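Local coordinates for 432aa long hypothetical deoxyribodipyrimidine photolyase (Sulfolobus tokodaii, PDB 2E0I), which probably uses light to split pyrimidine dimers in damaged DNA, and binds two FAD molecules, one of them perhaps a light-harvesting cofactor, at residues 225-230 with 242-247; 258-263 with 345-350; 365-370 with 412-417. All blocks are in the same frame, centred on the assembly; numbering follows the deposited sequence.

Contacts 1 and 2 both border the same FAD, and contact 3 lies farther off. The centres of contacts 1 and 2 are about 20 Å apart. The two contacts meet where Arg247 packs on Ile345, so helices 238-256 and 343-353 form adjoining parts of the FAD pocket. Contact 2 also comes near the second FAD, whose nearest atom is about 4 Å from the side chain of Phe261. Contact 3 pairs residues 365-370 with 412-417. Its centre is about 34 Å from that of contact 1 and about 25 Å from that of contact 2. It touches neither, and its nearest atoms are about 9 Å from those of contact 2.

Contact 1: residues 225-230 with 242-247; sequences ISMREA and RELYWR. With FAD (flavin-adenine dinucleotide), chain E.
Met227 and Leu244 reach toward each other tip to tip and carry most of this buried contact. The methyl CE of Met227 lies 3.4 Å from CG of Leu244. The same methyl rests on the aliphatic part of Arg247, 3.8 Å from its CD. Met227 has CG anti to its backbone N (chi1 -152°), and its chain then bends at chi2, which brings the terminal methyl CE to helix 238-256. One branch of Leu244, CD2, packs 4.0 Å from CB of Ala230. Cutting Leu244 back to an alanine removes CG and both methyls, which is likely to cost Met227 CE and Ala230 CB their Leu244 contacts and to open a gap between the two helices. Helix 238-256 forms part of the FAD pocket in the helical domain of the photolyase fold. The other branch of Leu244, CD1, lies 3.8 Å from the ribose hydroxyl O2B of FAD. Arg247 NE gives O2B a weak hydrogen bond of 3.4 Å. Glu243 lies along the adenosine part of the cofactor, its CB 3.3 Å from O4B of FAD. A salt bridge to Arg205 holds the outer end of Glu243. Behind Met227, Ser226 and Glu229 form a capping box at the start of helix 227-233. Glu229 N donates to Ser226 OG at 2.9 Å. In return Ser226 N gives a nearly straight bond (174°) to Glu229 OE1, through the lone pair anti to the other carboxylate oxygen. Beyond this, Glu229 is salt-bridged to Arg189, and Arg228 to Asp15 and Asp126. Leu220 of helix 217-221 touches both Ala230 and Leu244.

Contact 2: residues 258-263 with 345-350; sequences PHVFGH and INNGNW. With FAD (flavin-adenine dinucleotide), chain E.
Helix 343-353 is a wall of the FAD pocket, and Asn347 ties it to the loop that follows helix 238-256. Asn347 ND2 donates to Val260 O at 3.0 Å. The bond is bent (145°), and the donor stands above the carbonyl plane. With chi1 near trans (-174°), Asn347 sends its amide out to the loop. Its OD1 lies 3.5 Å from CB of Val260. Phe261 CD1 is 3.8 Å from Asn347 ND2, with ring and amide planes 73° apart. Phe261 centres an inverse gamma turn, so Val260 O also takes a weak bond from Gly262 N. The Asn347 amide is held at both ends, ND2 by Glu331 and OD1 by Gln351. Two residues on, Asn349 OD1 accepts from the adenine N6A of FAD at 2.9 Å, and its ND2 donates to N1A of FAD at 3.1 Å. ND2 also bonds Ile345 O. CB of Asn349 meets the flavin ring, 3.4 Å from C8 of FAD. One asparagine thus touches adenine and flavin together, as suits the folded, U-shaped FAD characteristic of photolyases.

Contact 3: residues 365-370 with 412-417; sequences FNPWKQ and VNWLER
Trp414 lays one face of its indole against Asn366 and Pro367, and these three residues bury the most surface here. Pro367 CD sits over the five-membered ring of Trp414 in a CH-pi contact, 3.6 Å from its centroid and 21° off the normal. Asn366 CA makes a second CH-pi contact, 4.0 Å from the centroid of the six-membered ring. The Asn366 side chain crosses the indole at about a right angle, with its amide plane turned 51° from the ring. CG of Trp414 lies between the backbone N and the carbonyl carbon (chi1 76°), which swings the indole across to the other segment. Leu415 CB backs the opposite face of this ring. Trp368 meets Trp414 obliquely: its CD1 is 3.8 Å from Trp414 NE1, which lies at the edge of the Trp368 ring. Phe365 O completes the set, 3.4 Å from Trp414 CZ3. Asn366 also caps helix 367-374, its OD1 accepting from Lys369 N at 3.1 Å. The side chain that leans on the indole is thereby fixed at the helix start. The contact joins the first turns of helices 367-374 and 414-427 near the protein surface. Tyr291 bonds Trp414 N through its hydroxyl and meets the Trp368 ring, while Val322 of helix 309-322 packs on Trp414.

Contact 1: residues 225-230 with 242-247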
# COMPACT_ATOMS: atom_id res chain seq x y z
N ILE A 225 -12.48 4.96 -2.28
CA ILE A 225 -12.70 6.40 -2.49
C ILE A 225 -11.60 6.84 -3.46
O ILE A 225 -10.50 6.30 -3.43
CB ILE A 225 -12.58 7.25 -1.19
CG1 ILE A 225 -11.16 7.22 -0.67
CG2 ILE A 225 -13.52 6.73 -0.13
CD1 ILE A 225 -10.99 8.09 0.53
N SER A 226 -11.88 7.81 -4.33
CA SER A 226 -10.86 8.22 -5.28
C SER A 226 -9.87 9.23 -4.72
O SER A 226 -10.16 9.97 -3.79
CB SER A 226 -11.49 8.80 -6.53
OG SER A 226 -11.64 10.20 -6.39
N MET A 227 -8.68 9.23 -5.31
CA MET A 227 -7.58 10.11 -4.96
C MET A 227 -8.07 11.56 -5.03
O MET A 227 -7.70 12.41 -4.21
CB MET A 227 -6.46 9.89 -5.97
CG MET A 227 -5.06 10.15 -5.47
SD MET A 227 -4.59 9.08 -4.12
CE MET A 227 -3.20 10.06 -3.51
N ARG A 228 -8.91 11.80 -6.03
CA ARG A 228 -9.50 13.10 -6.28
C ARG A 228 -10.50 13.48 -5.19
O ARG A 228 -10.61 14.65 -4.82
CB ARG A 228 -10.17 13.08 -7.65
CG ARG A 228 -9.18 13.01 -8.81
CD ARG A 228 -9.89 12.85 -10.13
NE ARG A 228 -10.64 11.60 -10.18
CZ ARG A 228 -10.09 10.40 -10.31
NH1 ARG A 228 -8.77 10.29 -10.41
NH2 ARG A 228 -10.85 9.31 -10.34
N GLU A 229 -11.23 12.50 -4.68
CA GLU A 229 -12.20 12.76 -3.63
C GLU A 229 -11.48 13.11 -2.34
O GLU A 229 -11.84 14.06 -1.66
CB GLU A 229 -13.10 11.54 -3.42
CG GLU A 229 -14.05 11.28 -4.58
CD GLU A 229 -15.08 10.18 -4.30
OE1 GLU A 229 -14.70 8.98 -4.18
OE2 GLU A 229 -16.29 10.52 -4.20
N ALA A 230 -10.46 12.33 -1.99
CA ALA A 230 -9.70 12.57 -0.77
C ALA A 230 -9.15 13.98 -0.86
O ALA A 230 -9.17 14.74 0.12
CB ALA A 230 -8.55 11.59 -0.66
N ARG A 242 -0.09 17.41 0.76
CA ARG A 242 1.27 17.19 0.30
C ARG A 242 1.60 15.72 0.46
O ARG A 242 2.25 15.12 -0.40
CB ARG A 242 2.28 18.03 1.08
CG ARG A 242 3.60 18.26 0.34
CD ARG A 242 4.65 18.91 1.24
NE ARG A 242 4.91 18.05 2.38
CZ ARG A 242 4.55 18.27 3.64
NH1 ARG A 242 4.86 17.36 4.56
NH2 ARG A 242 3.92 19.38 4.00
N GLU A 243 1.15 15.11 1.55
CA GLU A 243 1.44 13.71 1.75
C GLU A 243 0.68 12.83 0.78
O GLU A 243 1.12 11.75 0.41
CB GLU A 243 1.20 13.32 3.21
CG GLU A 243 2.50 13.47 4.04
CD GLU A 243 2.32 13.27 5.53
OE1 GLU A 243 1.66 12.27 5.94
OE2 GLU A 243 2.86 14.11 6.30
N LEU A 244 -0.47 13.31 0.33
CA LEU A 244 -1.26 12.56 -0.62
C LEU A 244 -0.46 12.45 -1.91
O LEU A 244 -0.50 11.45 -2.62
CB LEU A 244 -2.57 13.29 -0.89
CG LEU A 244 -3.81 12.44 -1.15
CD1 LEU A 244 -4.00 11.43 -0.02
CD2 LEU A 244 -5.01 13.36 -1.23
N TYR A 245 0.29 13.51 -2.21
CA TYR A 245 1.10 13.57 -3.42
C TYR A 245 2.28 12.61 -3.36
O TYR A 245 2.90 12.32 -4.38
CB TYR A 245 1.58 15.02 -3.66
CG TYR A 245 0.62 15.85 -4.49
CD1 TYR A 245 0.50 15.64 -5.86
CD2 TYR A 245 -0.19 16.83 -3.90
CE1 TYR A 245 -0.41 16.37 -6.63
CE2 TYR A 245 -1.11 17.57 -4.66
CZ TYR A 245 -1.21 17.34 -6.03
OH TYR A 245 -2.14 18.03 -6.80
N TRP A 246 2.60 12.10 -2.17
CA TRP A 246 3.71 11.15 -2.08
C TRP A 246 3.34 9.82 -2.71
O TRP A 246 4.22 9.03 -3.08
CB TRP A 246 4.12 10.92 -0.63
CG TRP A 246 5.18 11.86 -0.16
CD1 TRP A 246 4.99 13.00 0.56
CD2 TRP A 246 6.58 11.75 -0.38
NE1 TRP A 246 6.20 13.60 0.81
CE2 TRP A 246 7.19 12.86 0.24
CE3 TRP A 246 7.39 10.83 -1.05
CZ2 TRP A 246 8.57 13.06 0.22
CZ3 TRP A 246 8.76 11.03 -1.07
CH2 TRP A 246 9.34 12.14 -0.43
N ARG A 247 2.05 9.56 -2.84
CA ARG A 247 1.58 8.35 -3.47
C ARG A 247 1.88 8.41 -4.96
O ARG A 247 2.36 7.45 -5.55
CB ARG A 247 0.08 8.22 -3.31
CG ARG A 247 -0.36 7.93 -1.93
CD ARG A 247 -1.55 7.04 -2.01
NE ARG A 247 -1.52 6.17 -0.85
CZ ARG A 247 -1.57 4.85 -0.85
NH1 ARG A 247 -1.67 4.10 -1.95
NH2 ARG A 247 -1.50 4.26 0.31
PA FAD E . -1.59 9.33 7.63
O1A FAD E . -2.89 9.53 8.31
O2A FAD E . -0.38 10.16 7.83
O5B FAD E . -2.07 9.93 6.22
C5B FAD E . -1.15 10.50 5.29
C4B FAD E . -1.49 10.04 3.87
O4B FAD E . -0.57 10.57 2.90
C3B FAD E . -1.38 8.51 3.79
O3B FAD E . -2.67 7.95 3.99
C2B FAD E . -0.99 8.33 2.32
O2B FAD E . -2.13 8.55 1.49
C1B FAD E . 0.00 9.48 2.16
N9A FAD E . 1.33 9.15 2.74
C8A FAD E . 1.79 9.47 3.94
N7A FAD E . 3.05 9.08 4.06
C5A FAD E . 3.41 8.50 2.92
C6A FAD E . 4.57 7.90 2.44
N6A FAD E . 5.67 7.85 3.19
N1A FAD E . 4.58 7.39 1.21
C2A FAD E . 3.51 7.43 0.43
N3A FAD E . 2.39 8.00 0.85
C4A FAD E . 2.31 8.53 2.08
N1 FAD E . 1.82 3.23 2.32
C2 FAD E . 0.96 2.41 1.58
O2 FAD E . -0.17 2.80 1.28
N3 FAD E . 1.35 1.12 1.23
C4 FAD E . 2.61 0.65 1.64
O4 FAD E . 2.98 -0.47 1.28
C4X FAD E . 3.46 1.46 2.38
N5 FAD E . 4.67 0.94 2.85
C5X FAD E . 5.55 1.76 3.59
C6 FAD E . 6.75 1.23 4.03
C7 FAD E . 7.65 2.03 4.73
C7M FAD E . 8.98 1.43 5.17
C8 FAD E . 7.32 3.36 4.99
C8M FAD E . 8.30 4.28 5.74
C9 FAD E . 6.11 3.88 4.55
C9A FAD E . 5.21 3.09 3.84
N10 FAD E . 3.99 3.61 3.37
C10 FAD E . 3.08 2.76 2.73
C1' FAD E . 3.66 5.04 3.58
C2' FAD E . 2.89 5.42 4.85
O2' FAD E . 3.57 4.92 6.01
C3' FAD E . 1.44 4.93 4.83
O3' FAD E . 0.80 5.40 3.64
C4' FAD E . 0.66 5.45 6.04
O4' FAD E . 1.30 5.05 7.25
C5' FAD E . -0.78 4.94 6.03
O5' FAD E . -1.48 5.34 7.21
P FAD E . -2.41 6.65 7.23
O1P FAD E . -3.32 6.58 6.06
O2P FAD E . -3.01 6.75 8.58
O3P FAD E . -1.37 7.86 7.00

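Contact 2: residues 258-263 with 345-350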
# COMPACT_ATOMS: atom_id res chain seq x y z
N PRO A 258 11.23 0.82 -13.68
CA PRO A 258 10.83 -0.53 -13.33
C PRO A 258 11.89 -1.34 -12.58
O PRO A 258 11.58 -2.26 -11.83
CB PRO A 258 10.50 -1.16 -14.68
CG PRO A 258 10.08 -0.00 -15.51
CD PRO A 258 11.08 1.05 -15.13
N HIS A 259 13.16 -1.00 -12.77
CA HIS A 259 14.21 -1.75 -12.10
C HIS A 259 14.14 -1.67 -10.58
O HIS A 259 14.77 -2.48 -9.90
CB HIS A 259 15.61 -1.31 -12.59
CG HIS A 259 16.05 0.03 -12.08
ND1 HIS A 259 15.66 1.22 -12.66
CD2 HIS A 259 16.84 0.37 -11.03
CE1 HIS A 259 16.19 2.23 -11.99
NE2 HIS A 259 16.91 1.74 -11.00
N VAL A 260 13.41 -0.71 -10.03
CA VAL A 260 13.36 -0.62 -8.58
C VAL A 260 12.83 -1.92 -7.99
O VAL A 260 13.18 -2.30 -6.87
CB VAL A 260 12.50 0.56 -8.06
CG1 VAL A 260 13.04 1.87 -8.60
CG2 VAL A 260 11.04 0.35 -8.44
N PHE A 261 12.00 -2.63 -8.74
CA PHE A 261 11.47 -3.88 -8.25
C PHE A 261 12.50 -4.98 -8.42
O PHE A 261 12.46 -5.73 -9.39
CB PHE A 261 10.19 -4.24 -9.00
CG PHE A 261 9.06 -3.30 -8.72
CD1 PHE A 261 8.60 -3.12 -7.42
CD2 PHE A 261 8.47 -2.57 -9.75
CE1 PHE A 261 7.56 -2.24 -7.14
CE2 PHE A 261 7.44 -1.69 -9.48
CZ PHE A 261 6.98 -1.52 -8.18
N GLY A 262 13.42 -5.07 -7.47
CA GLY A 262 14.46 -6.09 -7.56
C GLY A 262 15.86 -5.53 -7.43
O GLY A 262 16.77 -6.25 -7.01
N HIS A 263 16.05 -4.27 -7.80
CA HIS A 263 17.35 -3.62 -7.71
C HIS A 263 17.21 -2.29 -6.99
O HIS A 263 16.11 -1.83 -6.74
CB HIS A 263 17.93 -3.33 -9.10
CG HIS A 263 18.01 -4.53 -10.00
ND1 HIS A 263 18.59 -4.47 -11.25
CD2 HIS A 263 17.56 -5.79 -9.85
CE1 HIS A 263 18.49 -5.65 -11.83
NE2 HIS A 263 17.87 -6.47 -11.00
N ILE A 345 4.65 2.10 -3.71
CA ILE A 345 4.76 2.92 -2.53
C ILE A 345 5.60 2.21 -1.47
O ILE A 345 6.44 2.84 -0.83
CB ILE A 345 3.35 3.29 -1.99
CG1 ILE A 345 2.60 4.07 -3.08
CG2 ILE A 345 3.46 4.10 -0.71
CD1 ILE A 345 1.20 4.51 -2.71
N ASN A 346 5.41 0.91 -1.29
CA ASN A 346 6.19 0.17 -0.31
C ASN A 346 7.67 0.17 -0.74
O ASN A 346 8.56 0.45 0.07
CB ASN A 346 5.68 -1.27 -0.18
CG ASN A 346 6.39 -2.04 0.93
OD1 ASN A 346 6.49 -1.58 2.07
ND2 ASN A 346 6.88 -3.23 0.61
N ASN A 347 7.92 -0.13 -2.01
CA ASN A 347 9.28 -0.16 -2.53
C ASN A 347 9.97 1.20 -2.38
O ASN A 347 11.10 1.29 -1.86
CB ASN A 347 9.27 -0.56 -4.00
CG ASN A 347 10.67 -0.75 -4.55
OD1 ASN A 347 11.42 0.22 -4.73
ND2 ASN A 347 11.04 -2.00 -4.79
N GLY A 348 9.28 2.25 -2.82
CA GLY A 348 9.82 3.60 -2.76
C GLY A 348 10.26 3.97 -1.37
O GLY A 348 11.37 4.48 -1.16
N ASN A 349 9.40 3.69 -0.40
CA ASN A 349 9.70 4.00 0.98
C ASN A 349 10.88 3.21 1.54
O ASN A 349 11.72 3.78 2.23
CB ASN A 349 8.46 3.79 1.83
CG ASN A 349 7.56 5.02 1.87
OD1 ASN A 349 7.83 5.97 2.60
ND2 ASN A 349 6.50 5.01 1.07
N TRP A 350 10.96 1.91 1.24
CA TRP A 350 12.08 1.13 1.74
C TRP A 350 13.40 1.65 1.22
O TRP A 350 14.34 1.87 1.99
CB TRP A 350 11.93 -0.35 1.37
CG TRP A 350 11.10 -1.12 2.35
CD1 TRP A 350 9.76 -1.40 2.26
CD2 TRP A 350 11.53 -1.64 3.62
NE1 TRP A 350 9.33 -2.06 3.39
CE2 TRP A 350 10.39 -2.21 4.24
CE3 TRP A 350 12.75 -1.67 4.29
CZ2 TRP A 350 10.46 -2.81 5.50
CZ3 TRP A 350 12.82 -2.26 5.54
CH2 TRP A 350 11.68 -2.82 6.13
PA FAD E . -1.59 9.33 7.63
O1A FAD E . -2.89 9.53 8.31
O2A FAD E . -0.38 10.16 7.83
O5B FAD E . -2.07 9.93 6.22
C5B FAD E . -1.15 10.50 5.29
C4B FAD E . -1.49 10.04 3.87
O4B FAD E . -0.57 10.57 2.90
C3B FAD E . -1.38 8.51 3.79
O3B FAD E . -2.67 7.95 3.99
C2B FAD E . -0.99 8.33 2.32
O2B FAD E . -2.13 8.55 1.49
C1B FAD E . 0.00 9.48 2.16
N9A FAD E . 1.33 9.15 2.74
C8A FAD E . 1.79 9.47 3.94
N7A FAD E . 3.05 9.08 4.06
C5A FAD E . 3.41 8.50 2.92
C6A FAD E . 4.57 7.90 2.44
N6A FAD E . 5.67 7.85 3.19
N1A FAD E . 4.58 7.39 1.21
C2A FAD E . 3.51 7.43 0.43
N3A FAD E . 2.39 8.00 0.85
C4A FAD E . 2.31 8.53 2.08
N1 FAD E . 1.82 3.23 2.32
C2 FAD E . 0.96 2.41 1.58
O2 FAD E . -0.17 2.80 1.28
N3 FAD E . 1.35 1.12 1.23
C4 FAD E . 2.61 0.65 1.64
O4 FAD E . 2.98 -0.47 1.28
C4X FAD E . 3.46 1.46 2.38
N5 FAD E . 4.67 0.94 2.85
C5X FAD E . 5.55 1.76 3.59
C6 FAD E . 6.75 1.23 4.03
C7 FAD E . 7.65 2.03 4.73
C7M FAD E . 8.98 1.43 5.17
C8 FAD E . 7.32 3.36 4.99
C8M FAD E . 8.30 4.28 5.74
C9 FAD E . 6.11 3.88 4.55
C9A FAD E . 5.21 3.09 3.84
N10 FAD E . 3.99 3.61 3.37
C10 FAD E . 3.08 2.76 2.73
C1' FAD E . 3.66 5.04 3.58
C2' FAD E . 2.89 5.42 4.85
O2' FAD E . 3.57 4.92 6.01
C3' FAD E . 1.44 4.93 4.83
O3' FAD E . 0.80 5.40 3.64
C4' FAD E . 0.66 5.45 6.04
O4' FAD E . 1.30 5.05 7.25
C5' FAD E . -0.78 4.94 6.03
O5' FAD E . -1.48 5.34 7.21
P FAD E . -2.41 6.65 7.23
O1P FAD E . -3.32 6.58 6.06
O2P FAD E . -3.01 6.75 8.58
O3P FAD E . -1.37 7.86 7.00

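Contact 3: residues 365-370 with 412-417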
# COMPACT_ATOMS: atom_id res chain seq x y z
N PHE A 365 18.62 7.46 12.63
CA PHE A 365 17.77 7.81 13.76
C PHE A 365 18.29 7.14 15.03
O PHE A 365 18.86 6.05 14.99
CB PHE A 365 16.34 7.33 13.53
CG PHE A 365 15.66 7.98 12.37
CD1 PHE A 365 15.37 9.34 12.38
CD2 PHE A 365 15.31 7.23 11.25
CE1 PHE A 365 14.74 9.95 11.30
CE2 PHE A 365 14.68 7.82 10.15
CZ PHE A 365 14.39 9.18 10.18
N ASN A 366 18.08 7.80 16.16
CA ASN A 366 18.50 7.24 17.43
C ASN A 366 17.28 6.53 18.02
O ASN A 366 16.32 7.17 18.45
CB ASN A 366 18.95 8.33 18.38
CG ASN A 366 19.52 7.78 19.66
OD1 ASN A 366 18.94 6.86 20.27
ND2 ASN A 366 20.65 8.33 20.09
N PRO A 367 17.29 5.20 18.03
CA PRO A 367 16.18 4.42 18.56
C PRO A 367 15.65 4.94 19.89
O PRO A 367 14.46 5.19 20.03
CB PRO A 367 16.76 3.02 18.69
CG PRO A 367 17.70 2.97 17.53
CD PRO A 367 18.39 4.31 17.60
N TRP A 368 16.53 5.10 20.86
CA TRP A 368 16.12 5.55 22.17
C TRP A 368 15.62 6.98 22.20
O TRP A 368 14.63 7.28 22.87
CB TRP A 368 17.27 5.36 23.15
CG TRP A 368 17.81 3.98 23.08
CD1 TRP A 368 18.91 3.57 22.39
CD2 TRP A 368 17.21 2.79 23.62
NE1 TRP A 368 19.03 2.20 22.45
CE2 TRP A 368 18.00 1.70 23.19
CE3 TRP A 368 16.08 2.54 24.41
CZ2 TRP A 368 17.70 0.37 23.53
CZ3 TRP A 368 15.77 1.22 24.75
CH2 TRP A 368 16.58 0.15 24.31
N LYS A 369 16.29 7.87 21.48
CA LYS A 369 15.85 9.25 21.43
C LYS A 369 14.48 9.33 20.79
O LYS A 369 13.56 9.97 21.30
CB LYS A 369 16.86 10.10 20.64
CG LYS A 369 17.88 10.79 21.52
CD LYS A 369 18.94 11.52 20.72
CE LYS A 369 19.68 12.53 21.60
NZ LYS A 369 20.10 11.96 22.92
N GLN A 370 14.35 8.64 19.66
CA GLN A 370 13.12 8.59 18.90
C GLN A 370 11.99 8.03 19.77
O GLN A 370 10.92 8.62 19.89
CB GLN A 370 13.33 7.70 17.67
CG GLN A 370 12.51 8.07 16.47
CD GLN A 370 13.01 9.33 15.81
OE1 GLN A 370 12.41 9.84 14.86
NE2 GLN A 370 14.13 9.84 16.30
N VAL A 412 21.74 -5.89 19.87
CA VAL A 412 22.90 -5.25 19.24
C VAL A 412 22.96 -3.80 19.71
O VAL A 412 21.96 -3.27 20.21
CB VAL A 412 22.81 -5.20 17.69
CG1 VAL A 412 23.13 -6.54 17.07
CG2 VAL A 412 21.43 -4.76 17.28
N ASN A 413 24.12 -3.17 19.58
CA ASN A 413 24.26 -1.76 19.93
C ASN A 413 24.08 -1.02 18.61
O ASN A 413 24.93 -1.11 17.73
CB ASN A 413 25.66 -1.45 20.48
CG ASN A 413 25.93 0.07 20.56
OD1 ASN A 413 27.09 0.52 20.51
ND2 ASN A 413 24.86 0.87 20.68
N TRP A 414 22.99 -0.28 18.48
CA TRP A 414 22.72 0.43 17.24
C TRP A 414 23.84 1.37 16.79
O TRP A 414 24.19 1.40 15.61
CB TRP A 414 21.41 1.22 17.36
CG TRP A 414 21.55 2.46 18.17
CD1 TRP A 414 21.57 2.55 19.53
CD2 TRP A 414 21.74 3.78 17.68
NE1 TRP A 414 21.78 3.85 19.92
CE2 TRP A 414 21.88 4.63 18.80
CE3 TRP A 414 21.81 4.34 16.39
CZ2 TRP A 414 22.09 6.01 18.67
CZ3 TRP A 414 22.02 5.70 16.27
CH2 TRP A 414 22.16 6.52 17.41
N LEU A 415 24.42 2.12 17.71
CA LEU A 415 25.47 3.07 17.35
C LEU A 415 26.65 2.45 16.61
O LEU A 415 27.04 2.93 15.55
CB LEU A 415 25.95 3.82 18.60
CG LEU A 415 26.59 5.20 18.37
CD1 LEU A 415 27.96 5.03 17.77
CD2 LEU A 415 25.70 6.05 17.47
N GLU A 416 27.22 1.38 17.16
CA GLU A 416 28.36 0.72 16.50
C GLU A 416 27.94 0.19 15.13
O GLU A 416 28.66 0.36 14.14
CB GLU A 416 28.86 -0.45 17.33
CG GLU A 416 29.36 -0.10 18.72
CD GLU A 416 29.73 -1.35 19.53
OE1 GLU A 416 28.85 -2.23 19.70
OE2 GLU A 416 30.89 -1.44 19.99
N ARG A 417 26.79 -0.46 15.09
CA ARG A 417 26.26 -1.03 13.85
C ARG A 417 26.08 0.04 12.78
O ARG A 417 26.60 -0.08 11.68
CB ARG A 417 24.91 -1.71 14.10
CG ARG A 417 24.91 -2.81 15.17
CD ARG A 417 25.60 -4.07 14.72
NE ARG A 417 25.06 -4.59 13.47
CZ ARG A 417 25.13 -5.86 13.09
NH1 ARG A 417 25.72 -6.76 13.88
NH2 ARG A 417 24.62 -6.25 11.93